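Local structure of alginate lyase (Paenibacillus sp. FPU-7, 6KFN) at residues Asn259-Ala273 and Gly283-Val297. The protein probably cleaves the polysaccharide alginate by beta-elimination, as an alginate lyase with a right-handed parallel beta-helix fold. Residues are numbered along the deposited sequence; the frame is centred on the assembly and turned at random. Where two conformers were deposited one is given.
Sequences NTVYLDQAAPYVVNA and GNQRYPAGNLYQGHV
Arg286 reaches across to the loop from Leu263 to Pro268 and holds it by its carbonyls. Its NH1 hydrogen-bonds to Pro268 O (2.7 Å) and to Gln265 O, each time in the carbonyl plane on a lone pair, while NH2 gives Gln265 O a second bond. Pro288 O and Asn291 O, from its own turn, take NH2 and NE. With CG anti to the backbone N (chi1 -169°) and the chain extended to NE, the guanidinium arrives between Leu263 CD1 on one face and Gly290 CA on the other; an arginine suits a place where several carbonyls converge, and a CB on Gly290 would clash with Ala266 CA.

Asparagines make the remaining direct side-chain hydrogen bonds. Asn284 OD1 accepts from Asn259 N at 2.9 Å and from Asn259 ND2, their amide planes 12° apart. Asparagine, acceptor and donor at once, suits such stacks, known at beta-helix turns: Asn284 ND2 continues to Tyr293 OH and Phe256 O, Asn259 to Ile224 O and Asn227 N. Asn291 ND2 binds Ala267 O, and Asn291 CB makes a CH-pi contact over the Tyr269 ring centre (3.5 Å); Gln294 CB makes another on the opposite face, toward the rim.

Tyr262 and Tyr287 point the same way in near-parallel planes (13°), barely overlapping, and Thr260 CG2 meets the edge of Tyr287. Val270 CG2 rests on Arg286 CG (3.7 Å); inward, Val271 CB packs on Tyr293 CD1 and Ala273 CB on Val297 CG2.

Parallel backbone bonds, such as Val261 N to Gln285 O (2.9 Å), join successive coils of the right-handed beta-helix. Strand 260-262 lies between 223-230 and 278-287; in the other sheet 269-273 follows 241-243, and 293-294 is the last strand of that sheet in the chain.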
ATOM      1  N   ASN A 259      11.180 -15.420   1.166  1.00  4.94           N
ATOM      2  CA  ASN A 259      10.639 -14.866  -0.071  1.00  5.27           C
ATOM      3  C   ASN A 259      11.142 -15.703  -1.254  1.00  5.34           C
ATOM      4  O   ASN A 259      12.224 -16.268  -1.184  1.00  8.03           O
ATOM      5  CB  ASN A 259      11.091 -13.410  -0.257  1.00  4.85           C
ATOM      6  CG  ASN A 259      10.632 -12.535   0.888  1.00  4.55           C
ATOM      7  OD1 ASN A 259       9.462 -12.191   0.989  1.00  4.99           O
ATOM      8  ND2 ASN A 259      11.558 -12.180   1.774  1.00  4.91           N
ATOM      9  N   THR A 260      10.375 -15.730  -2.331  1.00  5.04           N
ATOM     10  CA  THR A 260      10.757 -16.383  -3.561  1.00  5.12           C
ATOM     11  C   THR A 260      10.651 -15.375  -4.684  1.00  4.70           C
ATOM     12  O   THR A 260       9.595 -14.742  -4.843  1.00  5.40           O
ATOM     13  CB  THR A 260       9.867 -17.590  -3.843  1.00  6.50           C
ATOM     14  OG1 THR A 260      10.000 -18.518  -2.774  1.00  9.30           O
ATOM     15  CG2 THR A 260      10.293 -18.265  -5.146  1.00  9.12           C
ATOM     16  N   VAL A 261      11.724 -15.206  -5.434  1.00  4.82           N
ATOM     17  CA  VAL A 261      11.746 -14.246  -6.514  1.00  4.89           C
ATOM     18  C   VAL A 261      12.230 -14.880  -7.796  1.00  4.89           C
ATOM     19  O   VAL A 261      13.217 -15.617  -7.832  1.00  5.59           O
ATOM     20  CB  VAL A 261      12.546 -12.980  -6.128  1.00  5.15           C
ATOM     21  CG1 VAL A 261      11.852 -12.228  -4.982  1.00  5.68           C
ATOM     22  CG2 VAL A 261      13.995 -13.284  -5.755  1.00  6.04           C
ATOM     23  N   TYR A 262      11.530 -14.526  -8.879  1.00  4.81           N
ATOM     24  CA  TYR A 262      11.772 -15.017 -10.226  1.00  4.87           C
ATOM     25  C   TYR A 262      12.298 -13.837 -11.020  1.00  5.05           C
ATOM     26  O   TYR A 262      11.528 -12.957 -11.445  1.00  5.53           O
ATOM     27  CB  TYR A 262      10.477 -15.599 -10.823  1.00  6.00           C
ATOM     28  CG  TYR A 262       9.935 -16.764 -10.064  1.00  5.53           C
ATOM     29  CD1 TYR A 262      10.364 -18.062 -10.331  1.00  5.68           C
ATOM     30  CD2 TYR A 262       9.014 -16.592  -9.032  1.00  6.26           C
ATOM     31  CE1 TYR A 262       9.920 -19.136  -9.601  1.00  6.23           C
ATOM     32  CE2 TYR A 262       8.563 -17.647  -8.292  1.00  6.90           C
ATOM     33  CZ  TYR A 262       9.001 -18.945  -8.576  1.00  6.28           C
ATOM     34  OH  TYR A 262       8.578 -20.022  -7.857  1.00  7.68           O
ATOM     35  N   LEU A 263      13.622 -13.793 -11.189  1.00  4.97           N
ATOM     36  CA  LEU A 263      14.341 -12.631 -11.678  1.00  5.10           C
ATOM     37  C   LEU A 263      14.931 -12.782 -13.078  1.00  5.46           C
ATOM     38  O   LEU A 263      15.638 -11.885 -13.526  1.00  5.85           O
ATOM     39  CB  LEU A 263      15.420 -12.215 -10.682  1.00  5.51           C
ATOM     40  CG  LEU A 263      14.874 -11.842  -9.291  1.00  5.32           C
ATOM     41  CD1 LEU A 263      16.026 -11.511  -8.341  1.00  5.74           C
ATOM     42  CD2 LEU A 263      13.848 -10.748  -9.324  1.00  7.55           C
ATOM     43  N   ASP A 264      14.619 -13.899 -13.768  1.00  5.58           N
ATOM     44  CA  ASP A 264      14.874 -14.122 -15.186  1.00  6.44           C
ATOM     45  C   ASP A 264      16.330 -14.412 -15.544  1.00  7.00           C
ATOM     46  O   ASP A 264      16.597 -15.351 -16.308  1.00  8.80           O
ATOM     47  CB  ASP A 264      14.366 -12.983 -16.071  1.00  6.67           C
ATOM     48  CG  ASP A 264      12.916 -12.676 -15.782  1.00  6.98           C
ATOM     49  OD1 ASP A 264      12.069 -13.585 -15.975  1.00 10.69           O
ATOM     50  OD2 ASP A 264      12.614 -11.563 -15.340  1.00  6.23           O
ATOM     51  N   GLN A 265      17.240 -13.593 -15.069  1.00  7.48           N
ATOM     52  CA  GLN A 265      18.645 -13.622 -15.403  0.55 10.15           C
ATOM     53  C   GLN A 265      19.420 -13.527 -14.090  1.00  7.41           C
ATOM     54  O   GLN A 265      18.847 -13.338 -13.014  1.00  7.19           O
ATOM     55  CB  GLN A 265      18.980 -12.463 -16.378  0.55 22.53           C
ATOM     56  CG  GLN A 265      18.695 -11.111 -15.739  0.55 27.33           C
ATOM     57  CD  GLN A 265      18.977  -9.871 -16.568  0.55 30.29           C
ATOM     58  OE1 GLN A 265      19.303  -8.813 -16.005  0.55 21.14           O
ATOM     59  NE2 GLN A 265      18.799  -9.963 -17.880  0.55 51.82           N
ATOM     60  N   ALA A 266      20.741 -13.646 -14.176  1.00  8.71           N
ATOM     61  CA  ALA A 266      21.578 -13.707 -12.975  1.00  8.88           C
ATOM     62  C   ALA A 266      21.878 -12.342 -12.348  1.00  8.00           C
ATOM     63  O   ALA A 266      22.262 -12.297 -11.180  1.00  9.53           O
ATOM     64  CB  ALA A 266      22.905 -14.415 -13.291  1.00 11.03           C
ATOM     65  N   ALA A 267      21.707 -11.246 -13.047  1.00  8.45           N
ATOM     66  CA  ALA A 267      22.207  -9.978 -12.541  1.00  8.75           C
ATOM     67  C   ALA A 267      21.412  -9.351 -11.398  1.00  7.86           C
ATOM     68  O   ALA A 267      22.049  -8.840 -10.469  1.00  8.27           O
ATOM     69  CB  ALA A 267      22.381  -8.956 -13.668  1.00 10.90           C
ATOM     70  N   PRO A 268      20.075  -9.329 -11.392  1.00  6.84           N
ATOM     71  CA  PRO A 268      19.383  -8.636 -10.287  1.00  6.38           C
ATOM     72  C   PRO A 268      19.721  -9.249  -8.927  1.00  6.08           C
ATOM     73  O   PRO A 268      19.844 -10.462  -8.790  1.00  6.97           O
ATOM     74  CB  PRO A 268      17.909  -8.851 -10.645  1.00  6.69           C
ATOM     75  CG  PRO A 268      17.912  -8.914 -12.155  1.00  7.06           C
ATOM     76  CD  PRO A 268      19.145  -9.709 -12.485  1.00  7.34           C
ATOM     77  N   TYR A 269      19.828  -8.412  -7.901  1.00  6.18           N
ATOM     78  CA  TYR A 269      19.993  -8.922  -6.547  1.00  5.74           C
ATOM     79  C   TYR A 269      18.634  -9.220  -5.925  1.00  5.66           C
ATOM     80  O   TYR A 269      17.618  -8.588  -6.244  1.00  6.55           O
ATOM     81  CB  TYR A 269      20.783  -7.934  -5.669  1.00  6.96           C
ATOM     82  CG  TYR A 269      22.262  -8.042  -5.920  1.00  8.35           C
ATOM     83  CD1 TYR A 269      22.879  -7.410  -7.017  1.00 14.63           C
ATOM     84  CD2 TYR A 269      23.049  -8.825  -5.128  1.00  8.00           C
ATOM     85  CE1 TYR A 269      24.227  -7.583  -7.258  1.00 21.04           C
ATOM     86  CE2 TYR A 269      24.380  -9.017  -5.367  1.00 14.49           C
ATOM     87  CZ  TYR A 269      24.939  -8.399  -6.458  1.00 20.27           C
ATOM     88  OH  TYR A 269      26.288  -8.557  -6.755  1.00 42.11           O
ATOM     89  N   VAL A 270      18.629 -10.178  -4.989  1.00  5.20           N
ATOM     90  CA  VAL A 270      17.475 -10.383  -4.140  1.00  5.14           C
ATOM     91  C   VAL A 270      17.310  -9.243  -3.153  1.00  4.66           C
ATOM     92  O   VAL A 270      16.241  -8.634  -3.048  1.00  4.77           O
ATOM     93  CB  VAL A 270      17.555 -11.762  -3.458  1.00  5.73           C
ATOM     94  CG1 VAL A 270      16.350 -11.968  -2.548  1.00  6.56           C
ATOM     95  CG2 VAL A 270      17.635 -12.872  -4.490  1.00  6.61           C
ATOM     96  N   VAL A 271      18.392  -8.956  -2.399  1.00  4.51           N
ATOM     97  CA  VAL A 271      18.432  -7.785  -1.522  1.00  4.62           C
ATOM     98  C   VAL A 271      19.675  -6.984  -1.848  1.00  4.64           C
ATOM     99  O   VAL A 271      20.796  -7.493  -1.693  1.00  5.35           O
ATOM    100  CB  VAL A 271      18.416  -8.124  -0.021  1.00  5.48           C
ATOM    101  CG1 VAL A 271      18.458  -6.832   0.812  1.00  6.59           C
ATOM    102  CG2 VAL A 271      17.207  -8.972   0.340  1.00  6.23           C
ATOM    103  N   ASN A 272      19.476  -5.741  -2.278  1.00  4.56           N
ATOM    104  CA  ASN A 272      20.563  -4.789  -2.525  1.00  4.56           C
ATOM    105  C   ASN A 272      20.449  -3.701  -1.455  1.00  4.42           C
ATOM    106  O   ASN A 272      19.614  -2.794  -1.571  1.00  4.60           O
ATOM    107  CB  ASN A 272      20.461  -4.227  -3.931  1.00  4.99           C
ATOM    108  CG  ASN A 272      21.613  -3.345  -4.267  1.00  6.18           C
ATOM    109  OD1 ASN A 272      22.599  -3.241  -3.510  1.00  7.45           O
ATOM    110  ND2 ASN A 272      21.541  -2.723  -5.437  1.00  8.75           N
ATOM    111  N   ALA A 273      21.254  -3.846  -0.397  1.00  5.12           N
ATOM    112  CA  ALA A 273      21.258  -2.906   0.712  1.00  4.75           C
ATOM    113  C   ALA A 273      22.374  -1.899   0.437  1.00  4.89           C
ATOM    114  O   ALA A 273      23.556  -2.233   0.530  1.00  5.57           O
ATOM    115  CB  ALA A 273      21.476  -3.636   2.033  1.00  5.27           C
ATOM    116  N   GLY A 283      16.461 -17.948   4.122  1.00  8.19           N
ATOM    117  CA  GLY A 283      15.390 -18.715   3.536  1.00  9.10           C
ATOM    118  C   GLY A 283      14.793 -18.141   2.286  1.00  7.58           C
ATOM    119  O   GLY A 283      13.683 -18.536   1.917  1.00  9.68           O
ATOM    120  N   ASN A 284      15.462 -17.226   1.616  1.00  7.70           N
ATOM    121  CA  ASN A 284      14.964 -16.678   0.361  1.00  6.56           C
ATOM    122  C   ASN A 284      15.428 -17.573  -0.783  1.00  7.82           C
ATOM    123  O   ASN A 284      16.497 -18.170  -0.736  1.00 13.04           O
ATOM    124  CB  ASN A 284      15.450 -15.257   0.159  1.00  6.60           C
ATOM    125  CG  ASN A 284      15.005 -14.348   1.289  1.00  6.01           C
ATOM    126  OD1 ASN A 284      13.804 -14.153   1.500  1.00  5.93           O
ATOM    127  ND2 ASN A 284      15.944 -13.777   2.016  1.00  7.17           N
ATOM    128  N   GLN A 285      14.585 -17.702  -1.790  1.00  6.41           N
ATOM    129  CA  GLN A 285      14.829 -18.525  -2.963  0.59  5.65           C
ATOM    130  C   GLN A 285      14.830 -17.639  -4.193  1.00  6.06           C
ATOM    131  O   GLN A 285      13.912 -16.857  -4.398  1.00  8.39           O
ATOM    132  CB  GLN A 285      13.751 -19.594  -3.084  0.59  7.22           C
ATOM    133  CG  GLN A 285      13.763 -20.619  -1.978  0.59 13.14           C
ATOM    134  CD  GLN A 285      12.629 -21.645  -2.073  0.59 23.61           C
ATOM    135  OE1 GLN A 285      11.863 -21.822  -1.127  0.59 29.90           O
ATOM    136  NE2 GLN A 285      12.532 -22.337  -3.208  0.59 39.18           N
ATOM    137  N   ARG A 286      15.849 -17.802  -5.009  1.00  6.63           N
ATOM    138  CA  ARG A 286      16.037 -17.017  -6.234  1.00  5.90           C
ATOM    139  C   ARG A 286      15.988 -17.957  -7.439  1.00  5.76           C
ATOM    140  O   ARG A 286      16.656 -19.014  -7.413  1.00  7.26           O
ATOM    141  CB  ARG A 286      17.399 -16.321  -6.228  1.00  7.40           C
ATOM    142  CG  ARG A 286      17.569 -15.280  -7.323  1.00  7.34           C
ATOM    143  CD  ARG A 286      19.029 -15.008  -7.609  1.00  7.16           C
ATOM    144  NE  ARG A 286      19.229 -13.805  -8.408  1.00  7.06           N
ATOM    145  CZ  ARG A 286      19.014 -13.729  -9.707  1.00  6.95           C
ATOM    146  NH1 ARG A 286      19.216 -12.606 -10.344  1.00  7.33           N
ATOM    147  NH2 ARG A 286      18.576 -14.748 -10.407  1.00  6.39           N
ATOM    148  N   TYR A 287      15.299 -17.552  -8.494  1.00  6.29           N
ATOM    149  CA  TYR A 287      15.302 -18.239  -9.770  1.00  6.63           C
ATOM    150  C   TYR A 287      15.640 -17.220 -10.844  1.00  7.27           C
ATOM    151  O   TYR A 287      15.083 -16.125 -10.827  1.00  9.77           O
ATOM    152  CB  TYR A 287      13.922 -18.807 -10.066  1.00  7.75           C
ATOM    153  CG  TYR A 287      13.480 -19.842  -9.110  1.00  7.99           C
ATOM    154  CD1 TYR A 287      12.822 -19.536  -7.921  1.00  8.56           C
ATOM    155  CD2 TYR A 287      13.687 -21.171  -9.381  1.00 16.60           C
ATOM    156  CE1 TYR A 287      12.385 -20.503  -7.083  1.00 10.91           C
ATOM    157  CE2 TYR A 287      13.249 -22.151  -8.526  1.00 15.42           C
ATOM    158  CZ  TYR A 287      12.608 -21.802  -7.399  1.00 13.72           C
ATOM    159  OH  TYR A 287      12.136 -22.762  -6.515  1.00 28.48           O
ATOM    160  N   PRO A 288      16.474 -17.552 -11.840  1.00  6.83           N
ATOM    161  CA  PRO A 288      17.404 -18.685 -11.849  1.00  7.00           C
ATOM    162  C   PRO A 288      18.485 -18.446 -10.765  1.00  7.42           C
ATOM    163  O   PRO A 288      18.400 -17.528  -9.944  1.00  7.21           O
ATOM    164  CB  PRO A 288      17.986 -18.603 -13.257  1.00  7.78           C
ATOM    165  CG  PRO A 288      18.047 -17.117 -13.532  1.00  8.18           C
ATOM    166  CD  PRO A 288      16.740 -16.610 -12.952  1.00  7.81           C
ATOM    167  N   ALA A 289      19.529 -19.269 -10.783  1.00  9.77           N
ATOM    168  CA  ALA A 289      20.693 -18.961  -9.972  1.00  9.41           C
ATOM    169  C   ALA A 289      21.221 -17.580 -10.344  1.00  8.80           C
ATOM    170  O   ALA A 289      21.172 -17.156 -11.500  1.00  9.92           O
ATOM    171  CB  ALA A 289      21.782 -20.001 -10.256  1.00 11.06           C
ATOM    172  N   GLY A 290      21.749 -16.862  -9.356  1.00  8.38           N
ATOM    173  CA  GLY A 290      22.303 -15.555  -9.652  1.00  8.09           C
ATOM    174  C   GLY A 290      22.556 -14.769  -8.395  1.00  7.78           C
ATOM    175  O   GLY A 290      22.702 -15.342  -7.306  1.00  8.88           O
ATOM    176  N   ASN A 291      22.660 -13.459  -8.553  1.00  7.06           N
ATOM    177  CA  ASN A 291      23.069 -12.606  -7.464  1.00  6.91           C
ATOM    178  C   ASN A 291      22.058 -12.629  -6.313  1.00  6.36           C
ATOM    179  O   ASN A 291      20.848 -12.535  -6.504  1.00  6.36           O
ATOM    180  CB  ASN A 291      23.232 -11.210  -8.003  1.00  7.64           C
ATOM    181  CG  ASN A 291      24.492 -11.062  -8.855  1.00  9.08           C
ATOM    182  OD1 ASN A 291      25.447 -11.829  -8.699  1.00 12.23           O
ATOM    183  ND2 ASN A 291      24.504 -10.091  -9.715  1.00 10.03           N
ATOM    184  N   LEU A 292      22.594 -12.706  -5.102  1.00  6.80           N
ATOM    185  CA  LEU A 292      21.806 -12.872  -3.902  0.55  5.86           C
ATOM    186  C   LEU A 292      21.757 -11.552  -3.119  1.00  5.63           C
ATOM    187  O   LEU A 292      20.792 -10.792  -3.230  1.00  6.00           O
ATOM    188  CB  LEU A 292      22.337 -14.071  -3.118  0.55 12.08           C
ATOM    189  CG  LEU A 292      21.443 -14.528  -1.981  0.55 10.26           C
ATOM    190  CD1 LEU A 292      20.008 -14.944  -2.443  0.55  9.76           C
ATOM    191  CD2 LEU A 292      22.169 -15.626  -1.223  0.55 20.05           C
ATOM    192  N   TYR A 293      22.818 -11.261  -2.375  1.00  6.15           N
ATOM    193  CA  TYR A 293      22.836 -10.119  -1.476  1.00  6.10           C
ATOM    194  C   TYR A 293      24.020  -9.209  -1.754  1.00  6.43           C
ATOM    195  O   TYR A 293      25.139  -9.656  -2.030  1.00  7.64           O
ATOM    196  CB  TYR A 293      22.879 -10.596   0.012  1.00  7.14           C
ATOM    197  CG  TYR A 293      21.774 -11.586   0.331  1.00  7.45           C
ATOM    198  CD1 TYR A 293      20.456 -11.317   0.027  1.00  7.48           C
ATOM    199  CD2 TYR A 293      22.049 -12.790   0.960  1.00 11.09           C
ATOM    200  CE1 TYR A 293      19.471 -12.211   0.287  1.00  8.45           C
ATOM    201  CE2 TYR A 293      21.036 -13.705   1.249  1.00 12.98           C
ATOM    202  CZ  TYR A 293      19.745 -13.406   0.885  1.00  9.65           C
ATOM    203  OH  TYR A 293      18.696 -14.282   1.126  1.00 12.76           O
ATOM    204  N   GLN A 294      23.770  -7.910  -1.630  1.00  5.71           N
ATOM    205  CA  GLN A 294      24.804  -6.881  -1.706  1.00  5.95           C
ATOM    206  C   GLN A 294      24.617  -5.935  -0.535  1.00  5.44           C
ATOM    207  O   GLN A 294      23.486  -5.580  -0.187  1.00  5.87           O
ATOM    208  CB  GLN A 294      24.755  -6.125  -3.053  1.00  6.79           C
ATOM    209  CG  GLN A 294      26.078  -5.347  -3.256  1.00 10.44           C
ATOM    210  CD  GLN A 294      26.233  -4.625  -4.568  1.00  8.72           C
ATOM    211  OE1 GLN A 294      25.230  -4.457  -5.265  1.00 17.15           O
ATOM    212  NE2 GLN A 294      27.372  -4.170  -4.887  1.00 10.65           N
ATOM    213  N   GLY A 295      25.742  -5.534   0.056  1.00  5.61           N
ATOM    214  CA  GLY A 295      25.762  -4.607   1.154  1.00  6.61           C
ATOM    215  C   GLY A 295      25.925  -5.305   2.496  1.00  5.26           C
ATOM    216  O   GLY A 295      26.472  -6.399   2.612  1.00  5.76           O
ATOM    217  N   HIS A 296      25.432  -4.615   3.532  1.00  5.66           N
ATOM    218  CA  HIS A 296      25.526  -5.075   4.918  1.00  6.02           C
ATOM    219  C   HIS A 296      24.341  -5.988   5.202  1.00  5.79           C
ATOM    220  O   HIS A 296      23.393  -5.623   5.894  1.00  6.48           O
ATOM    221  CB  HIS A 296      25.535  -3.889   5.877  1.00  6.01           C
ATOM    222  CG  HIS A 296      26.692  -2.966   5.711  1.00  6.00           C
ATOM    223  ND1 HIS A 296      26.732  -1.931   4.794  1.00  6.40           N
ATOM    224  CD2 HIS A 296      27.868  -2.891   6.382  1.00  7.37           C
ATOM    225  CE1 HIS A 296      27.868  -1.274   4.894  1.00  6.72           C
ATOM    226  NE2 HIS A 296      28.569  -1.828   5.865  1.00  7.24           N
ATOM    227  N   VAL A 297      24.400  -7.180   4.615  1.00  6.79           N
ATOM    228  CA  VAL A 297      23.348  -8.175   4.742  1.00  6.56           C
ATOM    229  C   VAL A 297      23.887  -9.339   5.550  1.00  7.19           C
ATOM    230  O   VAL A 297      24.829 -10.021   5.130  1.00  8.63           O
ATOM    231  CB  VAL A 297      22.803  -8.641   3.382  1.00  7.17           C
ATOM    232  CG1 VAL A 297      21.652  -9.630   3.610  1.00  7.53           C
ATOM    233  CG2 VAL A 297      22.329  -7.457   2.551  1.00  7.94           C
TER
HETATM  234  O   HOH W   1      11.690 -19.128  -0.022  1.00 17.44           O
HETATM  235  O   HOH W   2       9.387 -21.110  -2.970  1.00 34.48           O
HETATM  236  O   HOH W   3       9.000 -22.730  -7.885  1.00 11.79           O
HETATM  237  O   HOH W   4      12.909 -16.261 -13.208  1.00  8.77           O
HETATM  238  O   HOH W   5      24.551  -1.998   3.085  1.00  5.78           O